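Local coordinates for putative tRNA (Adenine(37)-N6)-methyltransferase (Pseudomonas aeruginosa, PDB 7BU1), which probably methylates the modified adenosine at position 37 of tRNA, with S-adenosylmethionine as the methyl donor, at residues S19-K24 with P35-T40; G106-R111 with G124-D129. One frame throughout, in Å; residues are numbered along the deposited sequence.

Contact 1: S19-K24 with P35-T40. With SAM (S-adenosylmethionine), chain D.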
ATOM      1  N   SER B  19      -3.225 -13.957  15.477  1.00 47.19           N
ATOM      2  CA  SER B  19      -2.253 -14.413  14.497  1.00 47.34           C
ATOM      3  C   SER B  19      -1.617 -15.715  14.963  1.00 45.78           C
ATOM      4  O   SER B  19      -1.737 -16.117  16.123  1.00 47.89           O
ATOM      5  CB  SER B  19      -1.189 -13.325  14.258  1.00 48.18           C
ATOM      6  OG  SER B  19      -0.014 -13.835  13.670  1.00 46.99           O
ATOM      7  N   CYS B  20      -0.971 -16.396  14.025  1.00 40.18           N
ATOM      8  CA  CYS B  20      -0.149 -17.544  14.380  1.00 42.83           C
ATOM      9  C   CYS B  20       1.141 -17.125  15.063  1.00 44.89           C
ATOM     10  O   CYS B  20       1.743 -17.940  15.774  1.00 46.45           O
ATOM     11  CB  CYS B  20       0.194 -18.368  13.142  1.00 42.89           C
ATOM     12  SG  CYS B  20       0.780 -17.393  11.764  1.00 41.46           S
ATOM     13  N   PHE B  21       1.584 -15.885  14.840  1.00 44.49           N
ATOM     14  CA  PHE B  21       2.888 -15.418  15.293  1.00 42.72           C
ATOM     15  C   PHE B  21       2.782 -14.784  16.670  1.00 45.90           C
ATOM     16  O   PHE B  21       2.056 -13.803  16.851  1.00 49.86           O
ATOM     17  CB  PHE B  21       3.468 -14.406  14.313  1.00 41.08           C
ATOM     18  CG  PHE B  21       3.655 -14.938  12.929  1.00 42.55           C
ATOM     19  CD1 PHE B  21       4.547 -15.968  12.682  1.00 42.85           C
ATOM     20  CD2 PHE B  21       2.946 -14.398  11.868  1.00 41.99           C
ATOM     21  CE1 PHE B  21       4.732 -16.453  11.403  1.00 41.65           C
ATOM     22  CE2 PHE B  21       3.130 -14.873  10.589  1.00 41.68           C
ATOM     23  CZ  PHE B  21       4.026 -15.908  10.358  1.00 41.94           C
ATOM     24  N   MET B  22       3.543 -15.319  17.625  1.00 44.47           N
ATOM     25  CA  MET B  22       3.660 -14.734  18.952  1.00 45.21           C
ATOM     26  C   MET B  22       4.957 -13.957  19.156  1.00 43.72           C
ATOM     27  O   MET B  22       5.127 -13.346  20.211  1.00 45.92           O
ATOM     28  CB  MET B  22       3.548 -15.819  20.029  1.00 47.63           C
ATOM     29  CG  MET B  22       2.416 -16.807  19.794  1.00 49.52           C
ATOM     30  SD  MET B  22       0.808 -15.997  19.744  1.00 53.43           S
ATOM     31  CE  MET B  22       0.658 -15.487  21.458  1.00 58.59           C
ATOM     32  N   GLU B  23       5.891 -13.998  18.204  1.00 46.05           N
ATOM     33  CA  GLU B  23       7.154 -13.279  18.311  1.00 47.26           C
ATOM     34  C   GLU B  23       7.575 -12.777  16.942  1.00 45.59           C
ATOM     35  O   GLU B  23       7.270 -13.391  15.916  1.00 46.63           O
ATOM     36  CB  GLU B  23       8.304 -14.137  18.849  1.00 53.28           C
ATOM     37  CG  GLU B  23       7.956 -15.163  19.891  1.00 57.64           C
ATOM     38  CD  GLU B  23       9.071 -16.159  20.068  1.00 63.11           C
ATOM     39  OE1 GLU B  23       8.984 -17.255  19.475  1.00 64.19           O
ATOM     40  OE2 GLU B  23      10.046 -15.836  20.783  1.00 67.88           O
ATOM     41  N   LYS B  24       8.315 -11.670  16.938  1.00 47.85           N
ATOM     42  CA  LYS B  24       8.769 -11.095  15.678  1.00 53.81           C
ATOM     43  C   LYS B  24       9.822 -11.954  14.982  1.00 58.30           C
ATOM     44  O   LYS B  24      10.006 -11.816  13.766  1.00 56.58           O
ATOM     45  CB  LYS B  24       9.320  -9.688  15.921  1.00 52.68           C
ATOM     46  N   PRO B  35       1.988 -19.082   2.684  1.00 50.97           N
ATOM     47  CA  PRO B  35       0.520 -19.083   2.672  1.00 46.31           C
ATOM     48  C   PRO B  35      -0.103 -19.795   3.855  1.00 41.94           C
ATOM     49  O   PRO B  35      -1.305 -19.619   4.094  1.00 45.20           O
ATOM     50  CB  PRO B  35       0.183 -19.786   1.352  1.00 49.97           C
ATOM     51  CG  PRO B  35       1.341 -20.676   1.102  1.00 53.08           C
ATOM     52  CD  PRO B  35       2.548 -19.970   1.650  1.00 53.53           C
ATOM     53  N   ALA B  36       0.652 -20.619   4.577  1.00 38.76           N
ATOM     54  CA  ALA B  36       0.130 -21.265   5.772  1.00 38.44           C
ATOM     55  C   ALA B  36       0.107 -20.345   6.988  1.00 37.82           C
ATOM     56  O   ALA B  36      -0.435 -20.739   8.024  1.00 40.77           O
ATOM     57  CB  ALA B  36       0.946 -22.520   6.097  1.00 38.51           C
ATOM     58  N   ALA B  37       0.722 -19.164   6.908  1.00 37.36           N
ATOM     59  CA  ALA B  37       0.609 -18.151   7.958  1.00 39.28           C
ATOM     60  C   ALA B  37      -0.798 -17.557   7.994  1.00 39.03           C
ATOM     61  O   ALA B  37      -1.091 -16.603   7.265  1.00 39.74           O
ATOM     62  CB  ALA B  37       1.646 -17.039   7.770  1.00 37.53           C
ATOM     63  N   ARG B  38      -1.678 -18.142   8.798  1.00 35.12           N
ATOM     64  CA  ARG B  38      -3.073 -17.747   8.881  1.00 37.92           C
ATOM     65  C   ARG B  38      -3.326 -16.945  10.153  1.00 43.63           C
ATOM     66  O   ARG B  38      -2.556 -16.985  11.114  1.00 47.81           O
ATOM     67  CB  ARG B  38      -3.991 -18.975   8.827  1.00 40.96           C
ATOM     68  CG  ARG B  38      -3.828 -19.776   7.538  1.00 43.85           C
ATOM     69  CD  ARG B  38      -5.100 -20.497   7.095  1.00 45.13           C
ATOM     70  NE  ARG B  38      -5.733 -21.272   8.156  1.00 48.71           N
ATOM     71  CZ  ARG B  38      -7.035 -21.239   8.431  1.00 55.03           C
ATOM     72  NH1 ARG B  38      -7.860 -20.468   7.723  1.00 53.88           N
ATOM     73  NH2 ARG B  38      -7.519 -21.982   9.414  1.00 59.48           N
ATOM     74  N   GLY B  39      -4.415 -16.195  10.127  1.00 41.43           N
ATOM     75  CA  GLY B  39      -4.838 -15.383  11.250  1.00 41.72           C
ATOM     76  C   GLY B  39      -6.200 -14.814  10.933  1.00 42.90           C
ATOM     77  O   GLY B  39      -6.711 -14.953   9.819  1.00 43.42           O
ATOM     78  N   THR B  40      -6.793 -14.169  11.929  1.00 46.28           N
ATOM     79  CA  THR B  40      -8.076 -13.518  11.737  1.00 46.11           C
ATOM     80  C   THR B  40      -8.002 -12.069  12.195  1.00 47.81           C
ATOM     81  O   THR B  40      -7.235 -11.715  13.096  1.00 47.04           O
ATOM     82  CB  THR B  40      -9.190 -14.232  12.500  1.00 49.11           C
ATOM     83  OG1 THR B  40      -8.844 -14.308  13.888  1.00 50.14           O
ATOM     84  CG2 THR B  40      -9.400 -15.637  11.949  1.00 47.76           C
TER
HETATM   85  N   SAM D 301       4.738  -5.477   5.314  1.00 59.90           N
HETATM   86  CA  SAM D 301       4.739  -4.562   6.472  1.00 51.79           C
HETATM   87  C   SAM D 301       5.091  -3.139   6.021  1.00 50.91           C
HETATM   88  O   SAM D 301       4.623  -2.202   6.696  1.00 52.47           O
HETATM   89  OXT SAM D 301       5.798  -3.009   5.003  1.00 51.19           O
HETATM   90  CB  SAM D 301       5.722  -5.024   7.563  1.00 51.41           C
HETATM   91  CG  SAM D 301       7.166  -4.993   7.047  1.00 45.48           C
HETATM   92  SD  SAM D 301       8.323  -5.420   8.400  1.00 45.98           S
HETATM   93  CE  SAM D 301       9.990  -5.218   7.808  1.00 45.44           C
HETATM   94  C5' SAM D 301       8.149  -7.171   8.870  1.00 45.61           C
HETATM   95  C4' SAM D 301       8.082  -7.257  10.383  1.00 39.80           C
HETATM   96  O4' SAM D 301       6.865  -6.644  10.806  1.00 39.60           O
HETATM   97  C3' SAM D 301       7.762  -8.655  10.779  1.00 40.30           C
HETATM   98  O3' SAM D 301       8.899  -9.502  10.709  1.00 40.65           O
HETATM   99  C2' SAM D 301       7.297  -8.475  12.199  1.00 39.27           C
HETATM  100  O2' SAM D 301       8.360  -8.692  13.123  1.00 43.67           O
HETATM  101  C1' SAM D 301       6.940  -6.984  12.198  1.00 41.33           C
HETATM  102  N9  SAM D 301       5.668  -6.747  12.879  1.00 41.81           N
HETATM  103  C8  SAM D 301       4.517  -7.312  12.531  1.00 43.73           C
HETATM  104  N7  SAM D 301       3.588  -6.883  13.376  1.00 44.99           N
HETATM  105  C5  SAM D 301       4.167  -6.050  14.241  1.00 45.22           C
HETATM  106  C6  SAM D 301       3.668  -5.354  15.263  1.00 44.17           C
HETATM  107  N6  SAM D 301       2.358  -5.486  15.498  1.00 48.76           N
HETATM  108  N1  SAM D 301       4.444  -4.564  16.014  1.00 45.57           N
HETATM  109  C2  SAM D 301       5.805  -4.468  15.715  1.00 47.77           C
HETATM  110  N3  SAM D 301       6.293  -5.206  14.633  1.00 46.24           N
HETATM  111  C4  SAM D 301       5.460  -5.971  13.928  1.00 44.38           C

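Contact 2: G106-R111 with G124-D129. With SAM (S-adenosylmethionine), chain D.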
ATOM      1  N   GLY B 106       2.011   0.418   9.652  1.00 39.83           N
ATOM      2  CA  GLY B 106       2.428  -0.617   8.735  1.00 42.37           C
ATOM      3  C   GLY B 106       1.410  -0.832   7.624  1.00 43.47           C
ATOM      4  O   GLY B 106       0.280  -0.351   7.686  1.00 40.42           O
ATOM      5  N   GLN B 107       1.850  -1.558   6.592  1.00 40.91           N
ATOM      6  CA  GLN B 107       1.011  -1.843   5.431  1.00 39.13           C
ATOM      7  C   GLN B 107       1.423  -3.182   4.838  1.00 40.30           C
ATOM      8  O   GLN B 107       2.581  -3.379   4.462  1.00 43.62           O
ATOM      9  CB  GLN B 107       1.084  -0.703   4.399  1.00 40.01           C
ATOM     10  CG  GLN B 107       1.940  -0.914   3.173  1.00 44.51           C
ATOM     11  CD  GLN B 107       1.662   0.102   2.096  1.00 48.59           C
ATOM     12  OE1 GLN B 107       1.545   1.297   2.372  1.00 49.78           O
ATOM     13  NE2 GLN B 107       1.565  -0.358   0.857  1.00 52.73           N
ATOM     14  N   SER B 108       0.492  -4.125   4.812  1.00 35.79           N
ATOM     15  CA  SER B 108       0.743  -5.452   4.271  1.00 37.46           C
ATOM     16  C   SER B 108      -0.419  -5.841   3.379  1.00 37.86           C
ATOM     17  O   SER B 108      -1.570  -5.479   3.654  1.00 39.71           O
ATOM     18  CB  SER B 108       0.904  -6.514   5.366  1.00 40.40           C
ATOM     19  OG  SER B 108       1.936  -6.166   6.269  1.00 46.02           O
ATOM     20  N   VAL B 109      -0.113  -6.547   2.297  1.00 37.21           N
ATOM     21  CA  VAL B 109      -1.141  -7.159   1.475  1.00 38.15           C
ATOM     22  C   VAL B 109      -1.172  -8.639   1.819  1.00 40.81           C
ATOM     23  O   VAL B 109      -0.157  -9.335   1.721  1.00 44.52           O
ATOM     24  CB  VAL B 109      -0.909  -6.917  -0.025  1.00 38.72           C
ATOM     25  CG1 VAL B 109       0.503  -7.250  -0.420  1.00 40.83           C
ATOM     26  CG2 VAL B 109      -1.924  -7.710  -0.845  1.00 39.44           C
ATOM     27  N   VAL B 110      -2.339  -9.112   2.244  1.00 42.16           N
ATOM     28  CA  VAL B 110      -2.538 -10.497   2.635  1.00 42.00           C
ATOM     29  C   VAL B 110      -3.690 -11.059   1.817  1.00 41.94           C
ATOM     30  O   VAL B 110      -4.525 -10.323   1.287  1.00 43.32           O
ATOM     31  CB  VAL B 110      -2.818 -10.639   4.147  1.00 38.87           C
ATOM     32  CG1 VAL B 110      -1.633 -10.140   4.937  1.00 39.22           C
ATOM     33  CG2 VAL B 110      -4.084  -9.878   4.538  1.00 34.65           C
ATOM     34  N   ARG B 111      -3.716 -12.380   1.698  1.00 43.96           N
ATOM     35  CA  ARG B 111      -4.807 -13.036   1.000  1.00 44.42           C
ATOM     36  C   ARG B 111      -6.048 -13.031   1.875  1.00 44.80           C
ATOM     37  O   ARG B 111      -5.965 -13.223   3.091  1.00 42.93           O
ATOM     38  CB  ARG B 111      -4.445 -14.473   0.630  1.00 44.76           C
ATOM     39  CG  ARG B 111      -5.543 -15.159  -0.166  1.00 47.06           C
ATOM     40  CD  ARG B 111      -5.200 -16.587  -0.504  1.00 50.70           C
ATOM     41  NE  ARG B 111      -4.475 -16.675  -1.766  1.00 58.62           N
ATOM     42  CZ  ARG B 111      -5.048 -16.588  -2.963  1.00 65.95           C
ATOM     43  NH1 ARG B 111      -6.362 -16.402  -3.063  1.00 68.06           N
ATOM     44  NH2 ARG B 111      -4.313 -16.687  -4.064  1.00 68.30           N
ATOM     45  N   GLY B 124      -1.198 -15.841   4.603  1.00 40.78           N
ATOM     46  CA  GLY B 124       0.052 -15.253   4.143  1.00 38.40           C
ATOM     47  C   GLY B 124       0.406 -13.956   4.836  1.00 40.32           C
ATOM     48  O   GLY B 124       0.939 -13.038   4.196  1.00 40.86           O
ATOM     49  N   ILE B 125       0.144 -13.871   6.138  1.00 36.78           N
ATOM     50  CA  ILE B 125       0.305 -12.650   6.907  1.00 36.37           C
ATOM     51  C   ILE B 125       1.724 -12.540   7.452  1.00 39.13           C
ATOM     52  O   ILE B 125       2.421 -13.533   7.672  1.00 42.25           O
ATOM     53  CB  ILE B 125      -0.715 -12.597   8.062  1.00 37.73           C
ATOM     54  CG1 ILE B 125      -0.405 -13.695   9.082  1.00 36.94           C
ATOM     55  CG2 ILE B 125      -2.136 -12.744   7.535  1.00 39.39           C
ATOM     56  CD1 ILE B 125      -1.278 -13.653  10.300  1.00 40.11           C
ATOM     57  N   ASP B 126       2.130 -11.304   7.736  1.00 37.61           N
ATOM     58  CA  ASP B 126       3.393 -11.008   8.398  1.00 36.39           C
ATOM     59  C   ASP B 126       3.150 -10.232   9.687  1.00 39.91           C
ATOM     60  O   ASP B 126       4.006  -9.463  10.122  1.00 43.38           O
ATOM     61  CB  ASP B 126       4.333 -10.235   7.471  1.00 41.03           C
ATOM     62  CG  ASP B 126       3.743  -8.898   7.004  1.00 42.53           C
ATOM     63  OD1 ASP B 126       2.509  -8.735   7.056  1.00 40.53           O
ATOM     64  OD2 ASP B 126       4.514  -8.005   6.584  1.00 42.99           O
ATOM     65  N   LEU B 127       1.976 -10.406  10.293  1.00 39.84           N
ATOM     66  CA  LEU B 127       1.518  -9.563  11.390  1.00 39.68           C
ATOM     67  C   LEU B 127       1.573 -10.297  12.719  1.00 42.01           C
ATOM     68  O   LEU B 127       1.160 -11.457  12.819  1.00 43.03           O
ATOM     69  CB  LEU B 127       0.086  -9.087  11.150  1.00 38.21           C
ATOM     70  CG  LEU B 127      -0.192  -8.447   9.798  1.00 39.85           C
ATOM     71  CD1 LEU B 127      -1.590  -7.820   9.818  1.00 45.10           C
ATOM     72  CD2 LEU B 127       0.880  -7.410   9.480  1.00 39.61           C
ATOM     73  N   LEU B 128       2.047  -9.594  13.744  1.00 41.02           N
ATOM     74  CA  LEU B 128       2.105 -10.146  15.086  1.00 44.90           C
ATOM     75  C   LEU B 128       0.707 -10.344  15.653  1.00 46.75           C
ATOM     76  O   LEU B 128      -0.251  -9.668  15.277  1.00 48.56           O
ATOM     77  CB  LEU B 128       2.897  -9.227  16.012  1.00 46.42           C
ATOM     78  CG  LEU B 128       4.375  -9.511  16.230  1.00 44.24           C
ATOM     79  CD1 LEU B 128       4.916  -8.521  17.248  1.00 45.99           C
ATOM     80  CD2 LEU B 128       4.588 -10.945  16.692  1.00 43.71           C
ATOM     81  N   ASP B 129       0.601 -11.282  16.587  1.00 45.11           N
ATOM     82  CA  ASP B 129      -0.654 -11.456  17.299  1.00 47.72           C
ATOM     83  C   ASP B 129      -0.968 -10.193  18.082  1.00 50.36           C
ATOM     84  O   ASP B 129      -0.079  -9.583  18.681  1.00 53.90           O
ATOM     85  CB  ASP B 129      -0.580 -12.655  18.243  1.00 48.31           C
ATOM     86  CG  ASP B 129      -1.918 -12.981  18.860  1.00 49.76           C
ATOM     87  OD1 ASP B 129      -2.858 -13.291  18.105  1.00 53.18           O
ATOM     88  OD2 ASP B 129      -2.040 -12.913  20.095  1.00 53.20           O
TER
HETATM   89  N   SAM D 301       4.738  -5.477   5.314  1.00 59.90           N
HETATM   90  CA  SAM D 301       4.739  -4.562   6.472  1.00 51.79           C
HETATM   91  C   SAM D 301       5.091  -3.139   6.021  1.00 50.91           C
HETATM   92  O   SAM D 301       4.623  -2.202   6.696  1.00 52.47           O
HETATM   93  OXT SAM D 301       5.798  -3.009   5.003  1.00 51.19           O
HETATM   94  CB  SAM D 301       5.722  -5.024   7.563  1.00 51.41           C
HETATM   95  CG  SAM D 301       7.166  -4.993   7.047  1.00 45.48           C
HETATM   96  SD  SAM D 301       8.323  -5.420   8.400  1.00 45.98           S
HETATM   97  CE  SAM D 301       9.990  -5.218   7.808  1.00 45.44           C
HETATM   98  C5' SAM D 301       8.149  -7.171   8.870  1.00 45.61           C
HETATM   99  C4' SAM D 301       8.082  -7.257  10.383  1.00 39.80           C
HETATM  100  O4' SAM D 301       6.865  -6.644  10.806  1.00 39.60           O
HETATM  101  C3' SAM D 301       7.762  -8.655  10.779  1.00 40.30           C
HETATM  102  O3' SAM D 301       8.899  -9.502  10.709  1.00 40.65           O
HETATM  103  C2' SAM D 301       7.297  -8.475  12.199  1.00 39.27           C
HETATM  104  O2' SAM D 301       8.360  -8.692  13.123  1.00 43.67           O
HETATM  105  C1' SAM D 301       6.940  -6.984  12.198  1.00 41.33           C
HETATM  106  N9  SAM D 301       5.668  -6.747  12.879  1.00 41.81           N
HETATM  107  C8  SAM D 301       4.517  -7.312  12.531  1.00 43.73           C
HETATM  108  N7  SAM D 301       3.588  -6.883  13.376  1.00 44.99           N
HETATM  109  C5  SAM D 301       4.167  -6.050  14.241  1.00 45.22           C
HETATM  110  C6  SAM D 301       3.668  -5.354  15.263  1.00 44.17           C
HETATM  111  N6  SAM D 301       2.358  -5.486  15.498  1.00 48.76           N
HETATM  112  N1  SAM D 301       4.444  -4.564  16.014  1.00 45.57           N
HETATM  113  C2  SAM D 301       5.805  -4.468  15.715  1.00 47.77           C
HETATM  114  N3  SAM D 301       6.293  -5.206  14.633  1.00 46.24           N
HETATM  115  C4  SAM D 301       5.460  -5.971  13.928  1.00 44.38           C

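Contact 1: S19-K24 with P35-T40
Cys20 holds SG between its own backbone N and carbonyl carbon (chi1 48°). Phe21 turns CG beside its backbone N and opposite its carbonyl carbon (chi1 -60°). Together these torsions bring the sulfur and the far end of the ring to Ala37. The contact lies at one end of two neighbouring strands of the closed antiparallel barrel, where strand 15-19 ends and the chain later returns into strand 38-43. An ST turn shapes the exit: Ser19 OG accepts a nearly straight hydrogen bond from Phe21 N at 2.9 Å. The same OG is bonded to Leu127 O, so two bonds fix its rotation. Across the contact the polar link is slight. Cys20 N gives a weak hydrogen bond to Arg38 O, 3.4 Å long and bent to 132°. The backbones are nevertheless close, with Ser19 CA 4.3 Å from Gly39 CA. Arg38 points away from this loop, and its guanidinium forms a salt bridge with Glu113.

The rest is apolar packing. Cys20 SG sits over the centre of one face of the Phe21 ring, 3.6 Å above its plane. It therefore touches both its neighbour in the loop and Ala37 of the returning segment. Helix 184-192 packs here too, with Leu187 against Cys20 and Cys191 against Phe21. The contact thus joins the barrel to the C-terminal part of the chain. On the other segment, the methyl of Ala37 approaches the Phe21 ring obliquely, with CB 3.7 Å from Phe21 CZ and 3.9 Å from Phe21 CE2.

Contact 2: G106-R111 with G124-D129
The carboxylate of Asp126 uses its two oxygens for two partners, Ser108 and the amino group of S-adenosylmethionine. Asp126 OD1 accepts from Ser108 OG at 2.7 Å through its syn lone pair, the one facing OD2. Asp126 OD2 accepts from SAM N at 2.8 Å. The adenine of the cofactor is the second flat group. Leu128 lies over one of its faces, with Leu128 CD1 3.9 Å from SAM C6. This is part of the S-adenosylmethionine pocket of the barrel domain: a strand and a loop grip the methionine end between them. Gln70, Arg97 and Thr131 also bond to the cofactor.

Ser108 OG is turned beside its own backbone N (chi1 -56°), which places it between the carboxylate and the ligand. It gives its proton to Asp126 and accepts from SAM N at 3.0 Å. Ser108 and Asp126 thus position each other as well as the ligand. Leu127 CD2 lies against the same hydroxyl, 3.6 Å from Ser108 OG. SAM N is held by three acceptors: Asp126 OD2, Ser108 OG and, weakly, Gln107 O. Gln107 N holds the carboxylate end, with a straight bond of 2.8 Å to SAM O.

Away from the ligand the contact turns apolar. Val110 CG1 meets Ile125 CG2 at 3.7 Å, and the two branches meet at a slant.

Segment 106-111 runs on the long strand 105-116, paired with strand 61-67, whose Phe66 touches Ser108 and Leu127. Arg111 forms a salt bridge with Asp148 of the second subunit. Loop 124-129 follows strand 119-123, and its Ile125 and Leu127 pack on Ser19 and Ile17 of strand 15-19.

Overall arrangement
From the N terminus, the chain first runs through strand 15-19. Contact 1 then closes the loop that leads to strand 38-43. After strand 61-67 comes strand 105-116, where contact 2 opens. It closes beyond strand 119-123, in the loop before strand 132-138. The two contacts follow in series, neither nested nor crossed, with centres about 8 Å apart. They meet directly where Ser19 N reaches Asp129 OD1 and where Phe21 packs on Ile125. Contact 1 ties the barrel to helix 184-192. Contact 2 ties strand 105-116 to the loop between strands 119-123 and 132-138, beside S-adenosylmethionine, which Lys24 also touches from segment 19-24.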